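Local coordinates for protein tryparedoxin (Crithidia fasciculata, PDB 1O8X) that probably works as a thioredoxin-like disulfide oxidoreductase that carries electrons in the trypanosomatid defence against oxidative stress, at residues 30-35 with 122-127; 66-71 with 98-103. The protein carries 1 engineered substitution. One frame throughout, in Å; residues are numbered along the deposited sequence.

Interaction 1 of 2, residues 30-35 with 122-127; sequences LVFFYF and VVTTRA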
ATOM      1  N   LEU A  30      -8.948   3.982   5.716  1.00 12.67           N
ATOM      2  CA  LEU A  30      -8.279   4.411   4.491  1.00 12.28           C
ATOM      3  C   LEU A  30      -7.230   3.352   4.180  1.00 11.88           C
ATOM      4  O   LEU A  30      -6.504   2.916   5.078  1.00 12.83           O
ATOM      5  CB  LEU A  30      -7.621   5.767   4.715  1.00 13.44           C
ATOM      6  CG  LEU A  30      -6.770   6.301   3.556  1.00 16.02           C
ATOM      7  CD1 LEU A  30      -7.543   6.594   2.293  1.00 17.40           C
ATOM      8  CD2 LEU A  30      -6.036   7.541   4.034  1.00 19.30           C
ATOM      9  N   VAL A  31      -7.151   2.932   2.921  1.00 11.48           N
ATOM     10  CA  VAL A  31      -6.212   1.894   2.527  1.00 12.17           C
ATOM     11  C   VAL A  31      -5.237   2.472   1.529  1.00 11.46           C
ATOM     12  O   VAL A  31      -5.648   2.963   0.479  1.00 11.82           O
ATOM     13  CB  VAL A  31      -6.944   0.678   1.911  1.00 12.74           C
ATOM     14  CG1 VAL A  31      -5.945  -0.347   1.408  1.00 14.92           C
ATOM     15  CG2 VAL A  31      -7.859   0.050   2.962  1.00 14.34           C
ATOM     16  N   PHE A  32      -3.952   2.412   1.855  1.00 10.81           N
ATOM     17  CA  PHE A  32      -2.927   2.851   0.921  1.00 11.08           C
ATOM     18  C   PHE A  32      -2.328   1.651   0.216  1.00 11.44           C
ATOM     19  O   PHE A  32      -1.744   0.767   0.865  1.00 13.62           O
ATOM     20  CB  PHE A  32      -1.790   3.549   1.661  1.00 12.24           C
ATOM     21  CG  PHE A  32      -2.113   4.912   2.168  1.00 12.34           C
ATOM     22  CD1 PHE A  32      -2.325   5.091   3.529  1.00 16.48           C
ATOM     23  CD2 PHE A  32      -2.137   6.027   1.319  1.00 13.00           C
ATOM     24  CE1 PHE A  32      -2.599   6.338   4.052  1.00 17.11           C
ATOM     25  CE2 PHE A  32      -2.421   7.293   1.822  1.00 14.05           C
ATOM     26  CZ  PHE A  32      -2.640   7.457   3.197  1.00 17.32           C
ATOM     27  N   PHE A  33      -2.415   1.628  -1.104  1.00 10.72           N
ATOM     28  CA  PHE A  33      -1.676   0.672  -1.925  1.00 11.23           C
ATOM     29  C   PHE A  33      -0.273   1.206  -2.137  1.00 10.34           C
ATOM     30  O   PHE A  33      -0.097   2.316  -2.660  1.00 11.07           O
ATOM     31  CB  PHE A  33      -2.378   0.490  -3.268  1.00 11.94           C
ATOM     32  CG  PHE A  33      -3.762  -0.062  -3.146  1.00 13.01           C
ATOM     33  CD1 PHE A  33      -4.851   0.671  -3.595  1.00 16.13           C
ATOM     34  CD2 PHE A  33      -3.971  -1.325  -2.593  1.00 14.01           C
ATOM     35  CE1 PHE A  33      -6.151   0.153  -3.501  1.00 17.05           C
ATOM     36  CE2 PHE A  33      -5.256  -1.849  -2.480  1.00 15.50           C
ATOM     37  CZ  PHE A  33      -6.349  -1.103  -2.947  1.00 17.09           C
ATOM     38  N   TYR A  34       0.716   0.437  -1.689  1.00 10.16           N
ATOM     39  CA  TYR A  34       2.123   0.826  -1.793  1.00 10.30           C
ATOM     40  C   TYR A  34       2.779   0.001  -2.876  1.00 10.07           C
ATOM     41  O   TYR A  34       3.005  -1.192  -2.708  1.00 11.52           O
ATOM     42  CB  TYR A  34       2.837   0.620  -0.452  1.00 10.44           C
ATOM     43  CG  TYR A  34       4.302   1.022  -0.490  1.00 10.40           C
ATOM     44  CD1 TYR A  34       4.712   2.179  -1.160  1.00 11.37           C
ATOM     45  CD2 TYR A  34       5.279   0.250   0.150  1.00 11.66           C
ATOM     46  CE1 TYR A  34       6.053   2.559  -1.190  1.00 12.47           C
ATOM     47  CE2 TYR A  34       6.635   0.634   0.123  1.00 12.27           C
ATOM     48  CZ  TYR A  34       6.998   1.798  -0.536  1.00 11.88           C
ATOM     49  OH  TYR A  34       8.313   2.228  -0.593  1.00 14.65           O
ATOM     50  N   PHE A  35       3.033   0.646  -4.008  1.00 10.04           N
ATOM     51  CA  PHE A  35       3.682  -0.009  -5.149  1.00 10.62           C
ATOM     52  C   PHE A  35       5.185   0.186  -5.022  1.00 10.67           C
ATOM     53  O   PHE A  35       5.680   1.323  -5.000  1.00 10.75           O
ATOM     54  CB  PHE A  35       3.184   0.597  -6.467  1.00 11.57           C
ATOM     55  CG  PHE A  35       1.698   0.471  -6.651  1.00 11.88           C
ATOM     56  CD1 PHE A  35       0.828   1.413  -6.104  1.00 12.76           C
ATOM     57  CD2 PHE A  35       1.158  -0.615  -7.337  1.00 13.05           C
ATOM     58  CE1 PHE A  35      -0.553   1.274  -6.245  1.00 13.50           C
ATOM     59  CE2 PHE A  35      -0.228  -0.733  -7.492  1.00 14.84           C
ATOM     60  CZ  PHE A  35      -1.068   0.205  -6.941  1.00 15.40           C
ATOM     61  N   VAL A 122     -11.263   7.044  -4.555  1.00 15.15           N
ATOM     62  CA  VAL A 122      -9.880   7.491  -4.480  1.00 14.46           C
ATOM     63  C   VAL A 122      -9.791   8.714  -3.585  1.00 14.82           C
ATOM     64  O   VAL A 122     -10.576   9.651  -3.732  1.00 17.45           O
ATOM     65  CB  VAL A 122      -9.338   7.774  -5.878  1.00 15.16           C
ATOM     66  CG1 VAL A 122      -7.879   8.217  -5.807  1.00 16.81           C
ATOM     67  CG2 VAL A 122      -9.461   6.523  -6.717  1.00 17.64           C
ATOM     68  N   VAL A 123      -8.856   8.689  -2.641  1.00 12.85           N
ATOM     69  CA  VAL A 123      -8.634   9.804  -1.750  1.00 13.02           C
ATOM     70  C   VAL A 123      -7.382  10.581  -2.190  1.00 12.26           C
ATOM     71  O   VAL A 123      -7.436  11.801  -2.353  1.00 13.20           O
ATOM     72  CB  VAL A 123      -8.522   9.314  -0.292  1.00 13.18           C
ATOM     73  CG1 VAL A 123      -8.157  10.459   0.630  1.00 14.44           C
ATOM     74  CG2 VAL A 123      -9.847   8.664   0.144  1.00 14.50           C
ATOM     75  N   THR A 124      -6.256   9.885  -2.393  1.00 11.51           N
ATOM     76  CA  THR A 124      -5.025  10.559  -2.813  1.00 11.51           C
ATOM     77  C   THR A 124      -4.218   9.659  -3.724  1.00 11.32           C
ATOM     78  O   THR A 124      -4.151   8.448  -3.517  1.00 11.75           O
ATOM     79  CB  THR A 124      -4.187  10.994  -1.575  1.00 11.95           C
ATOM     80  OG1 THR A 124      -2.994  11.670  -2.013  1.00 12.66           O
ATOM     81  CG2 THR A 124      -3.739   9.816  -0.678  1.00 12.56           C
ATOM     82  N   THR A 125      -3.608  10.257  -4.742  1.00 11.52           N
ATOM     83  CA  THR A 125      -2.717   9.491  -5.612  1.00 12.25           C
ATOM     84  C   THR A 125      -1.269   9.928  -5.460  1.00 12.44           C
ATOM     85  O   THR A 125      -0.394   9.417  -6.159  1.00 12.95           O
ATOM     86  CB  THR A 125      -3.124   9.657  -7.096  1.00 12.88           C
ATOM     87  OG1 THR A 125      -3.225  11.061  -7.396  1.00 14.81           O
ATOM     88  CG2 THR A 125      -4.505   9.051  -7.348  1.00 14.01           C
ATOM     89  N   ARG A 126      -1.022  10.872  -4.557  1.00 11.23           N
ATOM     90  CA  ARG A 126       0.274  11.557  -4.489  1.00 12.17           C
ATOM     91  C   ARG A 126       0.966  11.426  -3.141  1.00 11.10           C
ATOM     92  O   ARG A 126       1.914  12.167  -2.851  1.00 11.38           O
ATOM     93  CB  ARG A 126       0.092  13.033  -4.822  1.00 13.15           C
ATOM     94  CG  ARG A 126      -0.465  13.312  -6.204  1.00 14.00           C
ATOM     95  CD  ARG A 126      -1.620  14.342  -6.197  1.00 17.13           C
ATOM     96  NE  ARG A 126      -1.312  15.442  -5.296  1.00 17.43           N
ATOM     97  CZ  ARG A 126      -1.910  15.721  -4.134  1.00 16.53           C
ATOM     98  NH1 ARG A 126      -1.429  16.721  -3.416  1.00 16.72           N
ATOM     99  NH2 ARG A 126      -2.976  15.040  -3.681  1.00 16.00           N
ATOM    100  N   ALA A 127       0.525  10.460  -2.326  1.00 11.13           N
ATOM    101  CA  ALA A 127       1.022  10.341  -0.968  1.00 11.15           C
ATOM    102  C   ALA A 127       2.530  10.059  -0.874  1.00 11.24           C
ATOM    103  O   ALA A 127       3.168  10.457   0.104  1.00 11.96           O
ATOM    104  CB  ALA A 127       0.226   9.312  -0.210  1.00 11.92           C
TER
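L30 and F32 meet V123, T124 and A127 through apolar carbon alone, and the shortest side-chain approaches are all at van der Waals range. The two backbones lie too far apart to pair, with the CA atoms of L30 and V123 8.3 Å apart, because strand 111-116 runs between them in the sheet. The side chains therefore meet across one face of that strand, where L112 also touches F32 and A127. In the aliphatic pair, L30 CD1 comes to 3.8 Å from V123 CG2. The aromatic part rests on one ring atom: F32 CE2 lies 3.8 Å from T124 CG2, which sits at the ring edge near its plane, and 3.9 Å from A127 CB. L30 CG stands 4.2 Å above one face of the F32 ring, offset toward the rim, and F63 adds an edge-to-face ring contact.

The polar half of T124 turns elsewhere. With OG1 anti to the backbone N (chi1 -179°), CG2 falls between the backbone N and the carbonyl carbon and faces F32, while OG1 hydrogen-bonds W142 O and weakly accepts R126 N at 3.3 Å. V123 and T124 both face G114 in a classic beta bulge, consistent with two consecutive side chains pointing toward strand 30-35. The chemistry implies a division of labour within T124: carbon joins the buried core, and the hydroxyl ties the edge strand to the C-terminal segment.

Interaction 2 of 2, residues 66-71 with 98-103; sequences VFCTWD and QKLSKH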
ATOM      1  N   VAL A  66      -1.116  -1.616   2.127  1.00 12.31           N
ATOM      2  CA  VAL A  66      -1.101  -2.891   1.434  1.00 12.22           C
ATOM      3  C   VAL A  66      -0.011  -2.837   0.368  1.00 12.07           C
ATOM      4  O   VAL A  66      -0.122  -2.104  -0.615  1.00 11.77           O
ATOM      5  CB  VAL A  66      -2.465  -3.199   0.795  1.00 12.14           C
ATOM      6  CG1 VAL A  66      -2.423  -4.516   0.034  1.00 14.40           C
ATOM      7  CG2 VAL A  66      -3.554  -3.235   1.867  1.00 13.27           C
ATOM      8  N   PHE A  67       1.060  -3.593   0.579  1.00 11.91           N
ATOM      9  CA  PHE A  67       2.148  -3.683  -0.386  1.00 12.29           C
ATOM     10  C   PHE A  67       1.703  -4.418  -1.650  1.00 12.60           C
ATOM     11  O   PHE A  67       1.201  -5.552  -1.577  1.00 14.15           O
ATOM     12  CB  PHE A  67       3.339  -4.388   0.280  1.00 13.03           C
ATOM     13  CG  PHE A  67       4.513  -4.656  -0.642  1.00 13.18           C
ATOM     14  CD1 PHE A  67       4.973  -3.696  -1.540  1.00 13.85           C
ATOM     15  CD2 PHE A  67       5.185  -5.874  -0.565  1.00 15.71           C
ATOM     16  CE1 PHE A  67       6.067  -3.970  -2.360  1.00 14.89           C
ATOM     17  CE2 PHE A  67       6.264  -6.142  -1.387  1.00 16.36           C
ATOM     18  CZ  PHE A  67       6.705  -5.184  -2.284  1.00 15.54           C
ATOM     19  N   CYS A  68       1.884  -3.738  -2.784  1.00 12.96           N
ATOM     20  CA  CYS A  68       1.566  -4.236  -4.116  1.00 13.46           C
ATOM     21  C   CYS A  68       2.878  -4.352  -4.878  1.00 13.49           C
ATOM     22  O   CYS A  68       3.421  -3.361  -5.355  1.00 13.07           O
ATOM     23  CB  CYS A  68       0.624  -3.259  -4.809  1.00 14.18           C
ATOM     24  SG  CYS A  68      -0.976  -3.110  -4.005  1.00 14.89           S
ATOM     25  N   THR A  69       3.395  -5.567  -4.973  1.00 14.69           N
ATOM     26  CA  THR A  69       4.747  -5.765  -5.437  1.00 15.49           C
ATOM     27  C   THR A  69       4.979  -5.638  -6.957  1.00 14.89           C
ATOM     28  O   THR A  69       4.145  -6.054  -7.749  1.00 15.67           O
ATOM     29  CB  THR A  69       5.233  -7.125  -4.907  1.00 17.30           C
ATOM     30  OG1 THR A  69       6.633  -7.243  -5.150  1.00 20.01           O
ATOM     31  CG2 THR A  69       4.596  -8.299  -5.666  1.00 19.23           C
ATOM     32  N   TRP A  70       6.112  -5.049  -7.331  1.00 14.57           N
ATOM     33  CA  TRP A  70       6.624  -5.146  -8.700  1.00 14.73           C
ATOM     34  C   TRP A  70       7.836  -6.104  -8.786  1.00 15.46           C
ATOM     35  O   TRP A  70       8.492  -6.193  -9.828  1.00 15.98           O
ATOM     36  CB  TRP A  70       6.994  -3.762  -9.239  1.00 14.31           C
ATOM     37  CG  TRP A  70       5.813  -2.938  -9.713  1.00 13.22           C
ATOM     38  CD1 TRP A  70       4.476  -3.132  -9.436  1.00 14.01           C
ATOM     39  CD2 TRP A  70       5.884  -1.772 -10.525  1.00 12.44           C
ATOM     40  NE1 TRP A  70       3.722  -2.162 -10.058  1.00 13.90           N
ATOM     41  CE2 TRP A  70       4.563  -1.312 -10.730  1.00 12.55           C
ATOM     42  CE3 TRP A  70       6.935  -1.066 -11.119  1.00 12.70           C
ATOM     43  CZ2 TRP A  70       4.276  -0.182 -11.504  1.00 12.76           C
ATOM     44  CZ3 TRP A  70       6.655   0.052 -11.870  1.00 13.21           C
ATOM     45  CH2 TRP A  70       5.335   0.490 -12.057  1.00 13.55           C
ATOM     46  N   ASP A  71       8.122  -6.814  -7.697  1.00 16.98           N
ATOM     47  CA  ASP A  71       9.065  -7.928  -7.743  1.00 18.54           C
ATOM     48  C   ASP A  71       8.494  -9.081  -8.546  1.00 19.52           C
ATOM     49  O   ASP A  71       7.359  -9.487  -8.333  1.00 20.65           O
ATOM     50  CB  ASP A  71       9.404  -8.429  -6.344  1.00 19.24           C
ATOM     51  CG  ASP A  71      10.379  -7.525  -5.642  1.00 20.44           C
ATOM     52  OD1 ASP A  71      11.557  -7.449  -6.059  1.00 23.81           O
ATOM     53  OD2 ASP A  71      10.030  -6.829  -4.691  1.00 23.06           O
ATOM     54  N   GLN A  98      -0.728  -6.160 -11.146  1.00 18.59           N
ATOM     55  CA  GLN A  98      -0.388  -5.569 -12.435  1.00 18.43           C
ATOM     56  C   GLN A  98      -1.591  -4.832 -13.008  1.00 18.25           C
ATOM     57  O   GLN A  98      -1.469  -3.732 -13.536  1.00 17.78           O
ATOM     58  CB  GLN A  98       0.084  -6.650 -13.400  1.00 19.78           C
ATOM     59  CG  GLN A  98       1.421  -7.242 -13.007  1.00 22.66           C
ATOM     60  CD  GLN A  98       1.729  -8.547 -13.713  1.00 25.81           C
ATOM     61  OE1 GLN A  98       0.842  -9.188 -14.275  1.00 28.08           O
ATOM     62  NE2 GLN A  98       2.992  -8.945 -13.680  1.00 28.48           N
ATOM     63  N   LYS A  99      -2.765  -5.421 -12.848  1.00 18.90           N
ATOM     64  CA  LYS A  99      -3.980  -4.775 -13.330  1.00 19.33           C
ATOM     65  C   LYS A  99      -4.288  -3.502 -12.525  1.00 18.28           C
ATOM     66  O   LYS A  99      -4.703  -2.488 -13.085  1.00 18.51           O
ATOM     67  CB  LYS A  99      -5.123  -5.775 -13.344  1.00 20.81           C
ATOM     68  CG  LYS A  99      -5.019  -6.705 -14.565  1.00 23.80           C
ATOM     69  CD  LYS A  99      -5.871  -7.939 -14.404  1.00 27.41           C
ATOM     70  CE  LYS A  99      -5.817  -8.822 -15.638  1.00 29.48           C
ATOM     71  NZ  LYS A  99      -6.827  -9.914 -15.542  1.00 31.61           N
ATOM     72  N   LEU A 100      -4.041  -3.547 -11.219  1.00 17.32           N
ATOM     73  CA  LEU A 100      -4.224  -2.385 -10.353  1.00 16.27           C
ATOM     74  C   LEU A 100      -3.243  -1.258 -10.708  1.00 15.18           C
ATOM     75  O   LEU A 100      -3.613  -0.072 -10.723  1.00 15.00           O
ATOM     76  CB  LEU A 100      -4.054  -2.811  -8.898  1.00 16.71           C
ATOM     77  CG  LEU A 100      -4.423  -1.761  -7.857  1.00 17.07           C
ATOM     78  CD1 LEU A 100      -5.859  -1.265  -8.025  1.00 19.64           C
ATOM     79  CD2 LEU A 100      -4.217  -2.308  -6.454  1.00 18.36           C
ATOM     80  N   SER A 101      -2.001  -1.637 -11.012  1.00 15.00           N
ATOM     81  CA  SER A 101      -0.986  -0.687 -11.452  1.00 14.92           C
ATOM     82  C   SER A 101      -1.449   0.025 -12.716  1.00 14.71           C
ATOM     83  O   SER A 101      -1.307   1.235 -12.842  1.00 15.00           O
ATOM     84  CB  SER A 101       0.331  -1.413 -11.715  1.00 15.06           C
ATOM     85  OG  SER A 101       0.823  -2.012 -10.530  1.00 15.06           O
ATOM     86  N   LYS A 102      -2.040  -0.726 -13.641  1.00 14.42           N
ATOM     87  CA  LYS A 102      -2.587  -0.126 -14.845  1.00 14.88           C
ATOM     88  C   LYS A 102      -3.774   0.784 -14.521  1.00 14.95           C
ATOM     89  O   LYS A 102      -3.845   1.905 -15.013  1.00 14.94           O
ATOM     90  CB  LYS A 102      -2.979  -1.210 -15.867  1.00 15.54           C
ATOM     91  CG  LYS A 102      -3.707  -0.648 -17.068  1.00 16.19           C
ATOM     92  CD  LYS A 102      -3.969  -1.678 -18.150  1.00 17.24           C
ATOM     93  CE  LYS A 102      -4.656  -1.001 -19.316  1.00 17.09           C
ATOM     94  NZ  LYS A 102      -4.904  -1.921 -20.466  1.00 19.42           N
ATOM     95  N   HIS A 103      -4.679   0.313 -13.669  1.00 14.90           N
ATOM     96  CA  HIS A 103      -5.865   1.094 -13.318  1.00 15.40           C
ATOM     97  C   HIS A 103      -5.502   2.479 -12.780  1.00 15.06           C
ATOM     98  O   HIS A 103      -6.140   3.481 -13.146  1.00 15.70           O
ATOM     99  CB  HIS A 103      -6.709   0.349 -12.291  1.00 15.97           C
ATOM    100  CG  HIS A 103      -7.900   1.126 -11.825  1.00 17.41           C
ATOM    101  ND1 HIS A 103      -9.026   1.318 -12.600  1.00 20.26           N
ATOM    102  CD2 HIS A 103      -8.117   1.808 -10.676  1.00 18.58           C
ATOM    103  CE1 HIS A 103      -9.895   2.056 -11.934  1.00 21.12           C
ATOM    104  NE2 HIS A 103      -9.367   2.371 -10.765  1.00 20.29           N
TER
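Where helix 94-103 packs on one face of the central sheet of this thioredoxin fold, W70, just past the end of strand 63-69, hydrogen-bonds S101. W70 NE1 donates to S101 OG at 2.9 Å, with an N-H...O angle of 163°. The oxygen lies only 10° out of the indole plane, so the bond meets the ring at its edge and nearly in line with the N-H. S101 CB follows alongside, 4.1 Å from W70 CZ2. The hydroxyl is gripped twice, for it also hydrogen-bonds V97 O one turn earlier in the helix. Since a carbonyl can only accept, the serine proton presumably points to V97 O, while OG accepts the indole N-H; the two bonds together fix the rotation of the hydroxyl.

The second contact is apolar. C68 SG, anti to its own carbonyl carbon (chi1 -64°), approaches L100 CD2 at 4.1 Å. L100 thus meets the strand, and the next residue, S101, the turn beyond it.

The chain leaves the strand through an ST turn in which T69 OG1 accepts D71 N at 3.0 Å. Within the same turn, W70 O accepts from W39 NE1 and D71 OD1 hydrogen-bonds S38 OG, connecting this loop to the residues just before C40. A strand side chain packed on a helix leucine, with a polar tie just past the strand's C-terminal end, fits the alpha/beta layering of the thioredoxin fold, whose redox cysteines lie at that same end of the sheet.

In the fold
Interactions 1 and 2, with centres 12 Å apart, share one sheet through the neighbouring parallel strands 30-36 and 63-69. Probable backbone hydrogen bonds join them: F32 O to V66 N and Y34 O to C68 N, both 2.8 Å. Strand 30-35 sends F32 into interaction 1 and F35 toward the opposite face, where F35 CE2 packs 3.5 Å from S101 OG of interaction 2. Along the chain, interaction 2 is nested within the loop that interaction 1 closes. Strand 30-36 leads toward the redox motif: C40 forms a disulfide with position 43 in another structure of this protein; here position 43 is an engineered alanine, so that bond is absent. Interaction 2 adjoins that motif through W39.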